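Local coordinates for FrpC operon protein (Neisseria meningitidis, PDB 5EDF) that is the iron-regulated protein FrpD, which binds FrpC and is putatively involved in adhesion, though its precise function remains unknown, at residues Thr26-Pro31 with Asn59-Ser64; Phe189-Tyr194 with Gln213-Leu218. One frame throughout, in Å; residues are numbered along the deposited sequence.

The two contacts come in series along the chain; their centres lie about 12 Å apart, and both are buried. In contact 1, strand 26-31 of a small sheet packs on strand 61-70 of the long antiparallel sheet; in contact 2, strand 189-193 of that same long sheet receives helix 205-224. Strand 98-105 lies between 61-70 and 189-193 in the sheet order. The contacts also touch directly: F189 CZ meets M28 CE at 3.6 Å, while I63 CD1 and L218 CD2 are 3.8 Å apart. Elements from the beginning and the end of the chain are thus packed onto the same long sheet of this FrpC-binding protein.

Contact 1: residues Thr26-Pro31 with Asn59-Ser64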
ATOM      1  N   THR A  26      -3.693  14.848 -15.356  1.00 17.77           N
ATOM      2  CA  THR A  26      -2.673  14.862 -14.330  1.00 17.68           C
ATOM      3  C   THR A  26      -1.692  13.693 -14.567  1.00 15.39           C
ATOM      4  O   THR A  26      -2.102  12.530 -14.592  1.00 15.75           O
ATOM      5  CB  THR A  26      -3.315  14.693 -12.963  1.00 15.61           C
ATOM      6  OG1 THR A  26      -4.180  15.829 -12.706  1.00 17.17           O
ATOM      7  CG2 THR A  26      -2.259  14.640 -11.893  1.00 16.25           C
ATOM      8  N   LYS A  27      -0.436  14.024 -14.797  1.00 16.51           N
ATOM      9  CA  LYS A  27       0.581  13.028 -15.117  1.00 16.50           C
ATOM     10  C   LYS A  27       1.217  12.386 -13.874  1.00 15.58           C
ATOM     11  O   LYS A  27       1.368  13.030 -12.799  1.00 18.10           O
ATOM     12  CB  LYS A  27       1.694  13.620 -15.989  1.00 20.55           C
ATOM     13  CG  LYS A  27       1.216  14.231 -17.300  1.00 29.62           C
ATOM     14  CD  LYS A  27       0.695  13.182 -18.259  1.00 33.66           C
ATOM     15  CE  LYS A  27       0.416  13.783 -19.625  1.00 38.13           C
ATOM     16  NZ  LYS A  27      -0.716  14.742 -19.582  1.00 38.11           N
HETATM   17  N   MSE A  28       1.600  11.120 -14.019  1.00 15.15           N
HETATM   18  CA  MSE A  28       2.363  10.424 -13.028  1.00 15.22           C
HETATM   19  C   MSE A  28       3.404   9.643 -13.779  1.00 14.74           C
HETATM   20  O   MSE A  28       3.067   8.965 -14.768  1.00 16.31           O
HETATM   21  CB  MSE A  28       1.469   9.454 -12.287  1.00 19.67           C
HETATM   22  CG  MSE A  28       2.042   8.924 -11.043  1.00 24.56           C
HETATM   23 SE   MSE A  28       0.705   8.209  -9.785  1.00 20.79          SE
HETATM   24  CE  MSE A  28       0.542   9.643  -8.473  1.00 20.56           C
ATOM     25  N   VAL A  29       4.648   9.708 -13.335  1.00 13.10           N
ATOM     26  CA  VAL A  29       5.766   9.057 -14.031  1.00 13.82           C
ATOM     27  C   VAL A  29       6.364   8.037 -13.059  1.00 13.34           C
ATOM     28  O   VAL A  29       6.854   8.425 -12.006  1.00 14.47           O
ATOM     29  CB  VAL A  29       6.831  10.062 -14.508  1.00 14.83           C
ATOM     30  CG1 VAL A  29       8.006   9.328 -15.141  1.00 17.89           C
ATOM     31  CG2 VAL A  29       6.203  11.020 -15.501  1.00 18.47           C
ATOM     32  N   ILE A  30       6.255   6.742 -13.377  1.00 12.52           N
ATOM     33  CA  ILE A  30       6.529   5.667 -12.423  1.00 12.47           C
ATOM     34  C   ILE A  30       7.704   4.840 -12.891  1.00 12.10           C
ATOM     35  O   ILE A  30       7.662   4.304 -14.000  1.00 12.08           O
ATOM     36  CB  ILE A  30       5.292   4.773 -12.260  1.00 11.24           C
ATOM     37  CG1 ILE A  30       4.105   5.631 -11.809  1.00 14.60           C
ATOM     38  CG2 ILE A  30       5.564   3.630 -11.238  1.00 11.65           C
ATOM     39  CD1 ILE A  30       2.855   4.851 -11.439  1.00 14.05           C
ATOM     40  N   PRO A  31       8.748   4.683 -12.057  1.00 11.92           N
ATOM     41  CA  PRO A  31       9.803   3.725 -12.432  1.00 12.87           C
ATOM     42  C   PRO A  31       9.225   2.341 -12.682  1.00 11.25           C
ATOM     43  O   PRO A  31       8.388   1.868 -11.900  1.00 11.55           O
ATOM     44  CB  PRO A  31      10.756   3.747 -11.243  1.00 12.70           C
ATOM     45  CG  PRO A  31      10.513   5.098 -10.597  1.00 11.44           C
ATOM     46  CD  PRO A  31       9.031   5.330 -10.775  1.00 12.21           C
ATOM     47  N   ASN A  59      -7.815   5.224 -15.146  1.00 16.89           N
ATOM     48  CA  ASN A  59      -8.545   5.612 -13.939  1.00 17.26           C
ATOM     49  C   ASN A  59      -7.867   5.155 -12.665  1.00 15.84           C
ATOM     50  O   ASN A  59      -8.132   5.700 -11.608  1.00 15.91           O
ATOM     51  CB  ASN A  59      -9.969   5.014 -13.951  1.00 21.43           C
ATOM     52  CG  ASN A  59     -10.794   5.465 -15.133  1.00 29.59           C
ATOM     53  OD1 ASN A  59     -11.553   4.681 -15.696  1.00 39.25           O
ATOM     54  ND2 ASN A  59     -10.658   6.724 -15.505  1.00 27.33           N
ATOM     55  N   LEU A  60      -7.043   4.117 -12.734  1.00 14.86           N
ATOM     56  CA  LEU A  60      -6.327   3.628 -11.573  1.00 13.59           C
ATOM     57  C   LEU A  60      -5.014   3.028 -12.028  1.00 12.90           C
ATOM     58  O   LEU A  60      -4.910   2.564 -13.183  1.00 14.11           O
ATOM     59  CB  LEU A  60      -7.139   2.587 -10.768  1.00 18.05           C
ATOM     60  CG  LEU A  60      -7.267   1.190 -11.360  1.00 18.22           C
ATOM     61  CD1 LEU A  60      -6.120   0.280 -11.024  1.00 19.58           C
ATOM     62  CD2 LEU A  60      -8.586   0.554 -10.876  1.00 26.93           C
ATOM     63  N   ILE A  61      -4.034   3.047 -11.136  1.00 11.64           N
ATOM     64  CA  ILE A  61      -2.769   2.359 -11.300  1.00 11.71           C
ATOM     65  C   ILE A  61      -2.598   1.447 -10.103  1.00 11.59           C
ATOM     66  O   ILE A  61      -2.870   1.869  -8.980  1.00 13.00           O
ATOM     67  CB  ILE A  61      -1.569   3.331 -11.325  1.00 12.68           C
ATOM     68  CG1 ILE A  61      -1.752   4.412 -12.407  1.00 17.06           C
ATOM     69  CG2 ILE A  61      -0.250   2.539 -11.547  1.00 17.77           C
ATOM     70  CD1 ILE A  61      -0.703   5.509 -12.301  1.00 18.45           C
ATOM     71  N   GLU A  62      -2.153   0.217 -10.315  1.00 10.74           N
ATOM     72  CA  GLU A  62      -1.889  -0.731  -9.242  1.00 11.08           C
ATOM     73  C   GLU A  62      -0.424  -1.045  -9.259  1.00 10.67           C
ATOM     74  O   GLU A  62       0.039  -1.846 -10.070  1.00 11.42           O
ATOM     75  CB  GLU A  62      -2.737  -2.011  -9.373  1.00 11.07           C
ATOM     76  CG  GLU A  62      -2.583  -2.972  -8.200  1.00 12.42           C
ATOM     77  CD  GLU A  62      -3.471  -4.175  -8.296  1.00 18.92           C
ATOM     78  OE1 GLU A  62      -3.862  -4.563  -9.427  1.00 20.96           O
ATOM     79  OE2 GLU A  62      -3.801  -4.755  -7.235  1.00 19.30           O
ATOM     80  N   ILE A  63       0.360  -0.378  -8.425  1.00  9.68           N
ATOM     81  CA  ILE A  63       1.780  -0.701  -8.283  1.00 10.48           C
ATOM     82  C   ILE A  63       1.954  -1.871  -7.333  1.00  9.66           C
ATOM     83  O   ILE A  63       1.044  -2.168  -6.536  1.00 10.57           O
ATOM     84  CB  ILE A  63       2.617   0.518  -7.829  1.00 10.16           C
ATOM     85  CG1 ILE A  63       2.281   0.978  -6.411  1.00 10.99           C
ATOM     86  CG2 ILE A  63       2.504   1.657  -8.847  1.00 11.75           C
ATOM     87  CD1 ILE A  63       3.344   1.948  -5.815  1.00 12.40           C
ATOM     88  N   SER A  64       3.099  -2.526  -7.399  1.00  9.86           N
ATOM     89  CA  SER A  64       3.392  -3.656  -6.535  1.00 10.21           C
ATOM     90  C   SER A  64       4.767  -3.432  -5.943  1.00 10.85           C
ATOM     91  O   SER A  64       5.711  -3.106  -6.641  1.00 11.76           O
ATOM     92  CB  SER A  64       3.284  -4.982  -7.317  1.00 10.46           C
ATOM     93  OG  SER A  64       2.022  -5.177  -7.931  1.00 12.05           O
TER
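I30 and I61 meet end to end where two beta-sheets pack on each other: strand 26-31, at the margin of a small mixed sheet, lies over strand 61-64 of the long antiparallel sheet. The two short axes approach to 10.2 Å and run 25° from parallel, a spacing filled by side chains. The outer methyls I30 CD1 and I61 CD1 come to 3.7 Å. In each of these isoleucines CG1 stands anti to the carbonyl carbon (chi1 -57° and -55°) and the second torsion is extended, which sends CD1 outward from the strand to its counterpart. The gamma methyl of I61 contributes too, I61 CG2 being 3.9 Å from I30 CD1.

I63 is turned differently. Its CG1 sits between backbone N and carbonyl carbon, and its gamma methyl is the branch offered to I30: I63 CG2 lies 4.1 Å from I30 CD1. The other branch is directed to L218 of helix 205-224. Beta-branched isoleucine suits position 63, since its two arms serve different neighbours there, CG2 the strand and CD1 the helix.

M28, present as selenomethionine, has no branch but a long, flexible chain. It passes I61 at a slant, and its bend at chi3 turns CE aside from the extended path. All four residues are buried, and their strands find backbone partners elsewhere: M28 bonds with F21 and I30 with V19, while I61 and I63 pair with I103 and I101. The selenium, M28 SE, lies 4.0 Å from I61 CD1, the same methyl that sits against I30 CD1.

Contact 2: residues Phe189-Tyr194 with Gln213-Leu218; sequences FTVQYY and QQVEQL
V215 of helix 205-224 points its side chain at strand 189-193, where V191 and Y193 receive it. This is helix-on-sheet packing, the helix lying against one face of the long antiparallel sheet, and V215 is the residue of 213-218 that bridges to the strand.

From CB outward, V215 divides its contacts between its branches. CB itself lies 4.0 Å from the phenolic oxygen, Y193 OH. CG1, anti to the backbone N (chi1 172°), is directed to the other valine and reaches V191 CG1 at 3.8 Å; the same methyl is 4.0 Å from Y193 CE2. CG2 takes the end of the tyrosine, 3.8 Å from Y193 CZ and 3.7 Å from Y193 OH, approaching the ring obliquely. The two valines lie alongside each other, pointing opposite ways, while the tyrosine reaches out from the sheet to meet V215 coming from the helix.

Valine fits the helix position because two short methyls diverge from CB and can meet two strand residues at once. On the strand, V191 and Y193 are two residues apart and therefore face the same side of the sheet; V191 is short and ends at the V215 methyl CG1, whereas the tyrosine is long enough to carry its hydroxyl to the helix. With chi1 at 60°, the tyrosine CG stands between backbone N and carbonyl carbon, and the ring reaches V215 and ends in a hydroxyl hydrogen-bonded to H212 ND1.

The chemistry is consequently divided: methyl and ring carbons make a nonpolar joint between sheet and helix, while the hydroxyl of this buried tyrosine is satisfied by the histidine one turn earlier in the helix.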
ATOM      1  N   PHE A 189      -4.562  12.473  -4.802  1.00 17.35           N
ATOM      2  CA  PHE A 189      -4.756  11.069  -5.148  1.00 16.00           C
ATOM      3  C   PHE A 189      -5.319  10.315  -3.975  1.00 17.71           C
ATOM      4  O   PHE A 189      -5.085  10.691  -2.816  1.00 19.87           O
ATOM      5  CB  PHE A 189      -3.443  10.398  -5.591  1.00 14.74           C
ATOM      6  CG  PHE A 189      -2.821  11.065  -6.774  1.00 18.26           C
ATOM      7  CD1 PHE A 189      -3.239  10.738  -8.033  1.00 18.63           C
ATOM      8  CD2 PHE A 189      -1.848  12.073  -6.624  1.00 20.08           C
ATOM      9  CE1 PHE A 189      -2.702  11.424  -9.164  1.00 19.69           C
ATOM     10  CE2 PHE A 189      -1.284  12.721  -7.721  1.00 20.63           C
ATOM     11  CZ  PHE A 189      -1.730  12.403  -8.984  1.00 19.59           C
ATOM     12  N   THR A 190      -6.084   9.277  -4.231  1.00 12.75           N
ATOM     13  CA  THR A 190      -6.408   8.313  -3.195  1.00 13.51           C
ATOM     14  C   THR A 190      -5.476   7.125  -3.343  1.00 11.61           C
ATOM     15  O   THR A 190      -5.163   6.706  -4.463  1.00 12.03           O
ATOM     16  CB  THR A 190      -7.862   7.857  -3.239  1.00 13.52           C
ATOM     17  OG1 THR A 190      -8.131   7.197  -4.480  1.00 14.59           O
ATOM     18  CG2 THR A 190      -8.821   9.043  -3.083  1.00 15.95           C
ATOM     19  N   VAL A 191      -4.988   6.637  -2.202  1.00 10.49           N
ATOM     20  CA  VAL A 191      -3.983   5.582  -2.174  1.00 10.05           C
ATOM     21  C   VAL A 191      -4.463   4.567  -1.152  1.00 11.32           C
ATOM     22  O   VAL A 191      -4.584   4.889   0.046  1.00 10.37           O
ATOM     23  CB  VAL A 191      -2.621   6.173  -1.838  1.00  9.21           C
ATOM     24  CG1 VAL A 191      -1.586   5.100  -1.759  1.00 11.43           C
ATOM     25  CG2 VAL A 191      -2.254   7.233  -2.901  1.00 11.72           C
ATOM     26  N   GLN A 192      -4.814   3.375  -1.615  1.00  9.61           N
ATOM     27  CA  GLN A 192      -5.505   2.375  -0.799  1.00  9.58           C
ATOM     28  C   GLN A 192      -4.780   1.063  -0.955  1.00  9.51           C
ATOM     29  O   GLN A 192      -4.495   0.621  -2.081  1.00 10.27           O
ATOM     30  CB  GLN A 192      -6.955   2.260  -1.228  1.00 11.48           C
ATOM     31  CG  GLN A 192      -7.739   3.554  -1.055  1.00 11.69           C
ATOM     32  CD  GLN A 192      -9.135   3.547  -1.597  1.00 14.80           C
ATOM     33  OE1 GLN A 192      -9.619   2.554  -2.105  1.00 16.54           O
ATOM     34  NE2 GLN A 192      -9.784   4.708  -1.509  1.00 16.92           N
ATOM     35  N   TYR A 193      -4.511   0.384   0.159  1.00  9.49           N
ATOM     36  CA  TYR A 193      -3.713  -0.827   0.090  1.00  9.05           C
ATOM     37  C   TYR A 193      -3.855  -1.663   1.346  1.00  9.01           C
ATOM     38  O   TYR A 193      -4.223  -1.161   2.398  1.00  9.53           O
ATOM     39  CB  TYR A 193      -2.253  -0.462  -0.168  1.00  9.53           C
ATOM     40  CG  TYR A 193      -1.565   0.420   0.846  1.00  8.91           C
ATOM     41  CD1 TYR A 193      -0.755  -0.123   1.826  1.00 10.65           C
ATOM     42  CD2 TYR A 193      -1.697   1.801   0.808  1.00  9.24           C
ATOM     43  CE1 TYR A 193      -0.111   0.686   2.756  1.00 11.79           C
ATOM     44  CE2 TYR A 193      -1.054   2.616   1.715  1.00 10.12           C
ATOM     45  CZ  TYR A 193      -0.268   2.061   2.700  1.00 10.39           C
ATOM     46  OH  TYR A 193       0.425   2.803   3.634  1.00 11.59           O
ATOM     47  N   TYR A 194      -3.492  -2.921   1.233  1.00  9.82           N
ATOM     48  CA  TYR A 194      -3.351  -3.902   2.302  1.00 10.20           C
ATOM     49  C   TYR A 194      -1.863  -4.235   2.407  1.00 12.00           C
ATOM     50  O   TYR A 194      -1.340  -5.028   1.607  1.00 11.62           O
ATOM     51  CB  TYR A 194      -4.158  -5.165   2.003  1.00 11.03           C
ATOM     52  CG  TYR A 194      -5.643  -4.991   1.940  1.00 11.97           C
ATOM     53  CD1 TYR A 194      -6.387  -4.723   3.056  1.00 12.38           C
ATOM     54  CD2 TYR A 194      -6.341  -5.116   0.726  1.00 13.71           C
ATOM     55  CE1 TYR A 194      -7.757  -4.539   3.008  1.00 12.58           C
ATOM     56  CE2 TYR A 194      -7.719  -4.948   0.660  1.00 14.18           C
ATOM     57  CZ  TYR A 194      -8.432  -4.665   1.794  1.00 13.49           C
ATOM     58  OH  TYR A 194      -9.820  -4.503   1.741  1.00 16.37           O
ATOM     59  N   GLN A 213       4.560   6.129   5.688  1.00 12.12           N
ATOM     60  CA  GLN A 213       5.440   7.234   5.357  1.00 11.70           C
ATOM     61  C   GLN A 213       6.229   6.914   4.089  1.00 12.65           C
ATOM     62  O   GLN A 213       6.464   7.791   3.250  1.00 14.38           O
ATOM     63  CB  GLN A 213       6.394   7.540   6.527  1.00 14.01           C
ATOM     64  CG  GLN A 213       5.703   8.149   7.711  1.00 16.25           C
ATOM     65  CD  GLN A 213       6.585   8.256   8.957  1.00 19.31           C
ATOM     66  OE1 GLN A 213       7.534   7.502   9.136  1.00 22.18           O
ATOM     67  NE2 GLN A 213       6.224   9.154   9.836  1.00 21.88           N
ATOM     68  N   GLN A 214       6.668   5.663   3.939  1.00 13.00           N
ATOM     69  CA  GLN A 214       7.365   5.258   2.728  1.00 14.27           C
ATOM     70  C   GLN A 214       6.451   5.334   1.498  1.00 12.74           C
ATOM     71  O   GLN A 214       6.866   5.774   0.454  1.00 13.07           O
ATOM     72  CB  GLN A 214       7.958   3.862   2.893  1.00 14.78           C
ATOM     73  CG  GLN A 214       9.066   3.834   3.960  1.00 16.94           C
ATOM     74  CD  GLN A 214       9.366   2.431   4.418  1.00 21.26           C
ATOM     75  OE1 GLN A 214       9.194   1.475   3.664  1.00 29.13           O
ATOM     76  NE2 GLN A 214       9.799   2.289   5.659  1.00 25.90           N
ATOM     77  N   VAL A 215       5.181   4.957   1.657  1.00 11.64           N
ATOM     78  CA  VAL A 215       4.209   5.027   0.566  1.00 11.04           C
ATOM     79  C   VAL A 215       3.982   6.487   0.173  1.00 12.74           C
ATOM     80  O   VAL A 215       3.942   6.801  -1.013  1.00 12.06           O
ATOM     81  CB  VAL A 215       2.897   4.344   0.931  1.00  9.69           C
ATOM     82  CG1 VAL A 215       1.860   4.604  -0.140  1.00 11.71           C
ATOM     83  CG2 VAL A 215       3.122   2.868   1.112  1.00 11.47           C
ATOM     84  N   GLU A 216       3.852   7.386   1.142  1.00 11.70           N
ATOM     85  CA  GLU A 216       3.628   8.803   0.854  1.00 12.76           C
ATOM     86  C   GLU A 216       4.814   9.355   0.061  1.00 13.42           C
ATOM     87  O   GLU A 216       4.630  10.038  -0.933  1.00 14.44           O
ATOM     88  CB  GLU A 216       3.496   9.587   2.157  1.00 14.86           C
ATOM     89  CG  GLU A 216       2.282   9.278   2.948  1.00 18.85           C
ATOM     90  CD  GLU A 216       2.178  10.105   4.204  1.00 24.55           C
ATOM     91  OE1 GLU A 216       2.971   9.904   5.161  1.00 23.62           O
ATOM     92  OE2 GLU A 216       1.266  10.949   4.221  1.00 24.90           O
ATOM     93  N   GLN A 217       6.030   9.044   0.483  1.00 13.29           N
ATOM     94  CA  GLN A 217       7.222   9.505  -0.220  1.00 15.78           C
ATOM     95  C   GLN A 217       7.256   8.945  -1.652  1.00 14.79           C
ATOM     96  O   GLN A 217       7.582   9.665  -2.621  1.00 14.12           O
ATOM     97  CB  GLN A 217       8.476   9.135   0.580  1.00 17.63           C
ATOM     98  CG  GLN A 217       9.803   9.564  -0.019  1.00 25.48           C
ATOM     99  CD  GLN A 217      10.971   8.970   0.766  1.00 37.24           C
ATOM    100  OE1 GLN A 217      11.153   7.742   0.813  1.00 40.64           O
ATOM    101  NE2 GLN A 217      11.741   9.833   1.410  1.00 39.08           N
ATOM    102  N   LEU A 218       6.898   7.672  -1.781  1.00 12.88           N
ATOM    103  CA  LEU A 218       6.915   6.994  -3.077  1.00 12.60           C
ATOM    104  C   LEU A 218       5.925   7.643  -4.056  1.00 13.38           C
ATOM    105  O   LEU A 218       6.257   8.001  -5.185  1.00 13.46           O
ATOM    106  CB  LEU A 218       6.633   5.500  -2.871  1.00 13.26           C
ATOM    107  CG  LEU A 218       6.645   4.626  -4.110  1.00 13.61           C
ATOM    108  CD1 LEU A 218       8.004   4.693  -4.823  1.00 14.72           C
ATOM    109  CD2 LEU A 218       6.298   3.211  -3.701  1.00 15.44           C
TER